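PDB 3T9P: mandelate racemase/muconate lactonizing enzyme family protein from Roseovarius sp. TM1035, which belongs to the enolase superfamily and probably catalyses a metal-dependent reaction that starts by removing a proton next to a substrate carboxylate. Local coordinates for residues 31-36 with 375-380; 77-82 with 112-117; 168-173 with 202-207. All blocks are in the same frame, centred on the assembly; numbering follows the deposited sequence.

How the interactions relate
From the N terminus, the chain first passes through 31-36, at the end of strand 25-32, which opens the long loop that interaction 1 closes only at 375-380, near the C terminus. Interactions 2 and 3 are both nested inside that loop and follow one another in series, so none of the three cross. Interaction 2 closes a short helical excursion, setting the turn 77-82 against helix 98-119 in the N-terminal domain. Interaction 3 joins two successive parallel strands of the barrel domain, about 37 Å from interaction 2 between centres. Interaction 1 brings the late helix 375-379 back onto the N-terminal antiparallel sheet, tying the chain's end to its beginning.

Interaction 1. Residues 31-36 with 375-380; sequences FCNEFV and PTWLDS
F31 and L378 meet with the methyl CD2 of the leucine lying over one face of the phenyl ring. It sits 4.2 Å from the centroid of the F31 ring and 28° off the normal, a CH-pi contact in which a branched aliphatic tip covers a flat apolar surface. W377 is turned otherwise: with CG anti to the backbone N (chi1 -171°), its indole extends from the helix toward the backbone of 31-36 and offers its edge to two carbonyl oxygens. W377 CZ3 lies 3.5 Å from F31 O, and W377 CH2 lies 3.7 Å from V36 O, so slightly positive ring hydrogens face partly negative oxygens. N33 crosses the indole at about a right angle, its amide plane turned 72° from the ring, with ND2 3.6 Å from W377 CZ2. A water accepts from both N33 ND2 and W377 NE1, joining two donors that could not bond to each other. N33 OD1 takes backbone N-H groups from opposite faces of its plane: F35 N makes an Asx turn, V36 N an Asx motif. Asparagine suits the place because its carbonyl turns back to its own backbone while ND2 faces the indole. Beyond the contact, F38 meets W377 edge-to-face, and the rings of W50 (strand 48-52) and Y383 (strand 382-387) also meet F31, packing helix 375-379 against the antiparallel sheet.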
# COMPACT_ATOMS: atom_id res chain seq x y z
N PHE A 31 -8.21 16.65 13.32
CA PHE A 31 -8.32 16.50 14.74
C PHE A 31 -8.27 14.99 14.97
O PHE A 31 -9.15 14.30 14.56
CB PHE A 31 -9.66 17.04 15.25
CG PHE A 31 -9.96 18.48 14.92
CD1 PHE A 31 -10.33 18.86 13.68
CD2 PHE A 31 -9.97 19.42 15.88
CE1 PHE A 31 -10.63 20.15 13.41
CE2 PHE A 31 -10.26 20.70 15.58
CZ PHE A 31 -10.58 21.05 14.35
N CYS A 32 -7.26 14.51 15.66
CA CYS A 32 -7.06 13.09 15.87
C CYS A 32 -6.65 12.63 17.26
O CYS A 32 -6.23 13.39 18.05
CB CYS A 32 -6.02 12.58 14.87
SG CYS A 32 -4.45 13.47 14.91
N ASN A 33 -6.83 11.35 17.46
CA ASN A 33 -6.23 10.52 18.47
C ASN A 33 -5.71 9.29 17.72
O ASN A 33 -5.74 9.28 16.53
CB ASN A 33 -7.07 10.21 19.68
CG ASN A 33 -8.28 9.35 19.40
OD1 ASN A 33 -8.37 8.60 18.47
ND2 ASN A 33 -9.24 9.49 20.27
N GLU A 34 -5.16 8.32 18.41
CA GLU A 34 -4.68 7.11 17.81
C GLU A 34 -5.75 6.35 17.01
O GLU A 34 -5.42 5.68 16.10
CB GLU A 34 -4.09 6.15 18.84
CG GLU A 34 -2.70 5.78 18.53
CD GLU A 34 -1.88 5.13 19.73
OE1 GLU A 34 -1.71 3.92 19.74
OE2 GLU A 34 -1.39 5.84 20.61
N PHE A 35 -6.99 6.44 17.42
CA PHE A 35 -8.08 5.71 16.84
C PHE A 35 -8.80 6.40 15.70
O PHE A 35 -9.23 5.72 14.82
CB PHE A 35 -9.05 5.21 17.89
CG PHE A 35 -8.46 4.24 18.80
CD1 PHE A 35 -8.26 2.97 18.41
CD2 PHE A 35 -8.00 4.62 20.01
CE1 PHE A 35 -7.68 2.08 19.24
CE2 PHE A 35 -7.41 3.74 20.85
CZ PHE A 35 -7.24 2.50 20.46
N VAL A 36 -8.95 7.71 15.74
CA VAL A 36 -9.90 8.33 14.76
C VAL A 36 -9.38 9.67 14.44
O VAL A 36 -8.77 10.26 15.34
CB VAL A 36 -11.36 8.51 15.34
CG1 VAL A 36 -12.28 8.96 14.16
CG2 VAL A 36 -11.89 7.26 15.81
N PRO A 375 -18.21 18.81 19.66
CA PRO A 375 -17.11 19.68 20.05
C PRO A 375 -16.37 19.18 21.32
O PRO A 375 -15.26 19.54 21.48
CB PRO A 375 -17.81 21.06 20.32
CG PRO A 375 -19.04 21.00 19.42
CD PRO A 375 -19.51 19.53 19.60
N THR A 376 -16.95 18.38 22.20
CA THR A 376 -16.17 17.83 23.33
C THR A 376 -14.98 16.96 22.86
O THR A 376 -13.82 16.99 23.35
CB THR A 376 -17.06 16.98 24.28
OG1 THR A 376 -18.24 17.75 24.68
CG2 THR A 376 -16.31 16.40 25.59
N TRP A 377 -15.29 16.10 21.91
CA TRP A 377 -14.19 15.23 21.41
C TRP A 377 -13.12 16.06 20.65
O TRP A 377 -11.93 15.93 20.87
CB TRP A 377 -14.87 14.20 20.51
CG TRP A 377 -13.86 13.09 20.10
CD1 TRP A 377 -13.67 11.88 20.69
CD2 TRP A 377 -12.88 13.20 19.04
NE1 TRP A 377 -12.60 11.20 20.06
CE2 TRP A 377 -12.11 12.00 19.05
CE3 TRP A 377 -12.56 14.19 18.11
CZ2 TRP A 377 -11.13 11.77 18.18
CZ3 TRP A 377 -11.48 13.94 17.20
CH2 TRP A 377 -10.81 12.72 17.26
N LEU A 378 -13.57 17.00 19.82
CA LEU A 378 -12.67 17.86 19.10
C LEU A 378 -11.80 18.65 19.98
O LEU A 378 -10.65 18.99 19.59
CB LEU A 378 -13.45 18.84 18.19
CG LEU A 378 -14.31 18.15 17.11
CD1 LEU A 378 -15.24 19.10 16.33
CD2 LEU A 378 -13.39 17.36 16.11
N ASP A 379 -12.33 19.05 21.14
CA ASP A 379 -11.63 19.96 22.04
C ASP A 379 -10.36 19.31 22.56
O ASP A 379 -9.39 20.01 22.83
CB ASP A 379 -12.54 20.43 23.23
CG ASP A 379 -11.79 21.34 24.23
OD1 ASP A 379 -11.41 22.47 23.84
OD2 ASP A 379 -11.62 20.94 25.39
N SER A 380 -10.32 18.03 22.80
CA SER A 380 -9.09 17.55 23.35
C SER A 380 -8.34 16.67 22.34
O SER A 380 -7.41 15.93 22.73
CB SER A 380 -9.34 16.72 24.64
OG SER A 380 -10.23 15.69 24.35
O HOH W 1 -12.10 8.41 20.71

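Interaction 2. Residues 77-82 with 112-117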
# COMPACT_ATOMS: atom_id res chain seq x y z
N ASP A 77 -10.14 22.70 -7.18
CA ASP A 77 -11.62 22.80 -7.28
C ASP A 77 -12.28 21.99 -6.16
O ASP A 77 -12.18 20.72 -6.15
CB ASP A 77 -12.02 22.29 -8.70
CG ASP A 77 -13.50 22.43 -9.00
OD1 ASP A 77 -14.36 22.73 -8.11
OD2 ASP A 77 -13.81 22.21 -10.21
N ALA A 78 -12.98 22.71 -5.26
CA ALA A 78 -13.69 22.07 -4.12
C ALA A 78 -14.94 21.33 -4.51
O ALA A 78 -15.39 20.46 -3.72
CB ALA A 78 -13.93 23.01 -2.91
N LEU A 79 -15.42 21.54 -5.77
CA LEU A 79 -16.71 20.95 -6.16
C LEU A 79 -16.62 19.86 -7.21
O LEU A 79 -17.64 19.26 -7.59
CB LEU A 79 -17.67 22.09 -6.67
CG LEU A 79 -18.01 23.15 -5.57
CD1 LEU A 79 -18.87 24.20 -6.30
CD2 LEU A 79 -18.76 22.49 -4.44
N ASP A 80 -15.45 19.64 -7.76
CA ASP A 80 -15.35 18.66 -8.83
C ASP A 80 -13.95 18.14 -8.63
O ASP A 80 -12.95 18.78 -9.05
CB ASP A 80 -15.52 19.28 -10.21
CG ASP A 80 -15.40 18.21 -11.33
OD1 ASP A 80 -15.53 17.02 -11.03
OD2 ASP A 80 -15.10 18.53 -12.47
N PHE A 81 -13.85 17.07 -7.83
CA PHE A 81 -12.47 16.73 -7.30
C PHE A 81 -12.03 15.29 -7.62
O PHE A 81 -10.99 14.84 -7.15
CB PHE A 81 -12.45 17.00 -5.77
CG PHE A 81 -13.39 16.12 -4.96
CD1 PHE A 81 -12.92 14.87 -4.45
CD2 PHE A 81 -14.71 16.53 -4.64
CE1 PHE A 81 -13.71 14.08 -3.69
CE2 PHE A 81 -15.54 15.73 -3.84
CZ PHE A 81 -15.04 14.48 -3.35
N ALA A 82 -12.85 14.54 -8.36
CA ALA A 82 -12.40 13.16 -8.69
C ALA A 82 -10.99 13.15 -9.37
O ALA A 82 -10.06 12.37 -8.98
CB ALA A 82 -13.46 12.41 -9.51
N TRP A 112 -17.44 15.83 0.18
CA TRP A 112 -18.88 15.47 -0.04
C TRP A 112 -19.76 16.19 0.99
O TRP A 112 -20.85 16.62 0.66
CB TRP A 112 -19.08 13.92 0.03
CG TRP A 112 -18.47 13.23 -1.19
CD1 TRP A 112 -17.33 12.42 -1.25
CD2 TRP A 112 -19.00 13.29 -2.50
NE1 TRP A 112 -17.15 11.96 -2.52
CE2 TRP A 112 -18.13 12.52 -3.33
CE3 TRP A 112 -20.14 13.93 -3.07
CZ2 TRP A 112 -18.36 12.38 -4.71
CZ3 TRP A 112 -20.34 13.84 -4.47
CH2 TRP A 112 -19.45 13.06 -5.27
N ASP A 113 -19.35 16.21 2.24
CA ASP A 113 -20.17 16.84 3.30
C ASP A 113 -20.27 18.34 3.02
O ASP A 113 -21.32 18.92 3.16
CB ASP A 113 -19.49 16.66 4.68
CG ASP A 113 -20.43 17.12 5.88
OD1 ASP A 113 -21.58 16.58 5.97
OD2 ASP A 113 -19.96 18.03 6.70
N MET A 114 -19.18 18.93 2.60
CA MET A 114 -19.15 20.35 2.21
C MET A 114 -20.16 20.64 1.12
O MET A 114 -21.02 21.54 1.28
CB MET A 114 -17.70 20.81 1.85
CG MET A 114 -17.56 22.38 1.58
SD MET A 114 -18.21 22.81 -0.08
CE MET A 114 -16.99 21.97 -1.12
N ARG A 115 -20.09 19.89 0.00
CA ARG A 115 -21.01 20.09 -1.12
C ARG A 115 -22.45 19.79 -0.71
O ARG A 115 -23.34 20.52 -1.06
CB ARG A 115 -20.61 19.19 -2.30
CG ARG A 115 -21.48 19.39 -3.52
CD ARG A 115 -20.91 18.62 -4.68
NE ARG A 115 -21.92 18.63 -5.71
CZ ARG A 115 -21.97 17.79 -6.73
NH1 ARG A 115 -21.06 16.81 -6.86
NH2 ARG A 115 -22.96 17.89 -7.59
N GLY A 116 -22.66 18.80 0.13
CA GLY A 116 -23.99 18.48 0.64
C GLY A 116 -24.63 19.63 1.43
O GLY A 116 -25.80 20.01 1.14
N LYS A 117 -23.87 20.22 2.36
CA LYS A 117 -24.32 21.43 3.12
C LYS A 117 -24.51 22.65 2.26
O LYS A 117 -25.43 23.44 2.47
CB LYS A 117 -23.32 21.70 4.24
CG LYS A 117 -23.55 20.61 5.36
CD LYS A 117 -22.28 20.56 6.30
CE LYS A 117 -22.56 19.68 7.50
NZ LYS A 117 -21.40 19.45 8.34
O HOH W 2 -18.26 16.74 -5.26
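W112 receives F81 on the face of its indole, and the contact can be followed outward along the tryptophan. CB of W112 points away from 77-82, yet CG, anti to the carbonyl carbon (chi1 -71°), brings the indole round to F81. The five-membered ring then does most of the touching: W112 CD1 is 3.7 Å from F81 CZ, W112 NE1 is 3.4 Å from the same atom, and W112 CE2 is again 3.7 Å away. Farther out, CZ2 only grazes it; V123, L126 and L127 also touch the W112 side chain. F81 thus points its edge at the indole, a T-shaped pair with planes 66° apart and F81 CZ offset toward the rim. The indole N-H turns to a weak hydrogen bond with D108.

The setting is the helical part of the N-terminal domain found across this superfamily: 77-82 is the turn between helices 58-73 and 82-91, with F81 at the N-cap of the latter, and it packs on helix 98-119. H288, from the barrel domain, meets both rings. With W112 replaced by an alanine, the edge of F81 would probably lose its aromatic face and a gap open beside H288.

Two residues along helix 98-119, the flexible M114 bends at chi2 and chi3 so that its CE methyl lies 3.7 Å from A78 CB and 3.8 Å from L79 CD2; a small alanine lets the methyl come in. A water accepts from R115 NH1 and donates weakly to L79 O, while R115 NE forms a salt bridge with E119.

Interaction 3. Residues 168-173 with 202-207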
# COMPACT_ATOMS: atom_id res chain seq x y z
N TRP A 168 -20.98 -13.61 12.29
CA TRP A 168 -19.99 -13.95 13.31
C TRP A 168 -18.73 -14.57 12.70
O TRP A 168 -18.54 -14.58 11.45
CB TRP A 168 -20.69 -14.90 14.36
CG TRP A 168 -21.19 -16.22 13.96
CD1 TRP A 168 -20.59 -17.44 14.26
CD2 TRP A 168 -22.39 -16.54 13.19
NE1 TRP A 168 -21.40 -18.47 13.82
CE2 TRP A 168 -22.50 -17.94 13.17
CE3 TRP A 168 -23.46 -15.77 12.66
CZ2 TRP A 168 -23.54 -18.59 12.49
CZ3 TRP A 168 -24.51 -16.40 12.04
CH2 TRP A 168 -24.59 -17.85 12.03
N ARG A 169 -17.81 -15.00 13.58
CA ARG A 169 -16.45 -15.37 13.15
C ARG A 169 -16.18 -16.82 13.24
O ARG A 169 -16.63 -17.48 14.20
CB ARG A 169 -15.35 -14.67 13.97
CG ARG A 169 -15.51 -13.13 14.06
CD ARG A 169 -15.23 -12.42 12.76
NE ARG A 169 -15.99 -11.18 12.66
CZ ARG A 169 -15.88 -10.29 11.68
NH1 ARG A 169 -16.72 -9.25 11.66
NH2 ARG A 169 -14.95 -10.45 10.72
N VAL A 170 -15.44 -17.30 12.25
CA VAL A 170 -14.88 -18.64 12.29
C VAL A 170 -13.35 -18.55 12.11
O VAL A 170 -12.82 -17.50 11.74
CB VAL A 170 -15.52 -19.60 11.22
CG1 VAL A 170 -17.00 -19.73 11.46
CG2 VAL A 170 -15.28 -18.99 9.76
N GLY A 171 -12.69 -19.67 12.42
CA GLY A 171 -11.26 -19.82 12.28
C GLY A 171 -10.65 -18.79 13.25
O GLY A 171 -11.29 -18.36 14.20
N ALA A 172 -9.37 -18.51 13.00
CA ALA A 172 -8.52 -17.46 13.68
C ALA A 172 -8.02 -16.52 12.58
O ALA A 172 -7.70 -16.95 11.45
CB ALA A 172 -7.38 -18.14 14.49
N GLU A 173 -7.99 -15.22 12.88
CA GLU A 173 -7.52 -14.23 11.86
C GLU A 173 -6.15 -14.60 11.31
O GLU A 173 -5.18 -14.72 12.08
CB GLU A 173 -7.50 -12.82 12.40
CG GLU A 173 -6.97 -11.81 11.37
CD GLU A 173 -6.85 -10.41 12.02
OE1 GLU A 173 -5.99 -10.23 12.92
OE2 GLU A 173 -7.59 -9.49 11.62
N LYS A 202 -27.71 -15.55 7.57
CA LYS A 202 -26.50 -15.79 8.39
C LYS A 202 -25.27 -15.63 7.56
O LYS A 202 -25.23 -16.06 6.41
CB LYS A 202 -26.62 -17.21 8.98
CG LYS A 202 -27.88 -17.21 9.98
CD LYS A 202 -28.13 -18.70 10.30
CE LYS A 202 -29.57 -19.08 10.40
NZ LYS A 202 -29.73 -20.05 9.22
N LEU A 203 -24.24 -15.02 8.17
CA LEU A 203 -23.03 -14.70 7.46
C LEU A 203 -21.94 -15.12 8.42
O LEU A 203 -22.09 -15.03 9.65
CB LEU A 203 -22.92 -13.17 7.27
CG LEU A 203 -23.95 -12.44 6.42
CD1 LEU A 203 -25.27 -12.15 7.17
CD2 LEU A 203 -23.41 -11.08 5.87
N VAL A 204 -20.82 -15.55 7.91
CA VAL A 204 -19.59 -15.69 8.72
C VAL A 204 -18.35 -15.17 7.99
O VAL A 204 -18.39 -15.05 6.81
CB VAL A 204 -19.34 -17.07 9.30
CG1 VAL A 204 -20.49 -17.56 10.10
CG2 VAL A 204 -18.91 -17.97 8.27
N ASP A 205 -17.32 -14.83 8.76
CA ASP A 205 -16.09 -14.35 8.21
C ASP A 205 -14.95 -15.18 8.76
O ASP A 205 -14.84 -15.39 9.94
CB ASP A 205 -15.93 -12.84 8.52
CG ASP A 205 -14.80 -12.16 7.79
OD1 ASP A 205 -13.90 -12.77 7.25
OD2 ASP A 205 -14.87 -10.96 7.80
N GLY A 206 -14.15 -15.65 7.85
CA GLY A 206 -12.99 -16.40 8.18
C GLY A 206 -11.72 -15.56 8.31
O GLY A 206 -10.72 -16.06 8.62
N ASN A 207 -11.81 -14.28 8.04
CA ASN A 207 -10.62 -13.39 8.06
C ASN A 207 -9.28 -14.05 7.70
O ASN A 207 -8.33 -13.98 8.49
CB ASN A 207 -10.53 -12.66 9.44
CG ASN A 207 -11.72 -11.77 9.64
OD1 ASN A 207 -12.69 -12.16 10.29
ND2 ASN A 207 -11.67 -10.57 9.07
O HOH W 3 -13.26 -8.02 8.88
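The bend of R169 at chi2 (-71°) turns its guanidinium back alongside D205, whose CG, anti to the backbone N (chi1 -169°), carries OD2 to within 3.0 Å of R169 NH2 in a salt bridge. The same NH2 donates to N207 OD1 at 2.9 Å; N207 OD1 receives it on an in-plane lone pair and itself lies 7° from the guanidinium plane. Arginine suits the place because NH2 serves a carboxylate and an amide oxygen at once. D205 OD1 meanwhile accepts from N207 N, an Asx turn that holds the backbone of N207 beside D205. On the opposite face of the sheet, V204 CG1 rests 3.8 Å from the centroid of the five-membered ring of W168, a CH-pi contact. The backbones pair in parallel, V170 N giving its hydrogen to D205 O at 3.1 Å. D205 OD2 lies close to E231 OE2 on strand 229-231, like charges that a bound cation would probably relieve. This is a beta-alpha-beta crossover, strand 165-169, helix 184-196 and strand 201-205, in an enolase-type barrel, where acids ending such successive strands bind the catalytic magnesium ion in relatives; D205 and E231 are consistent with that site.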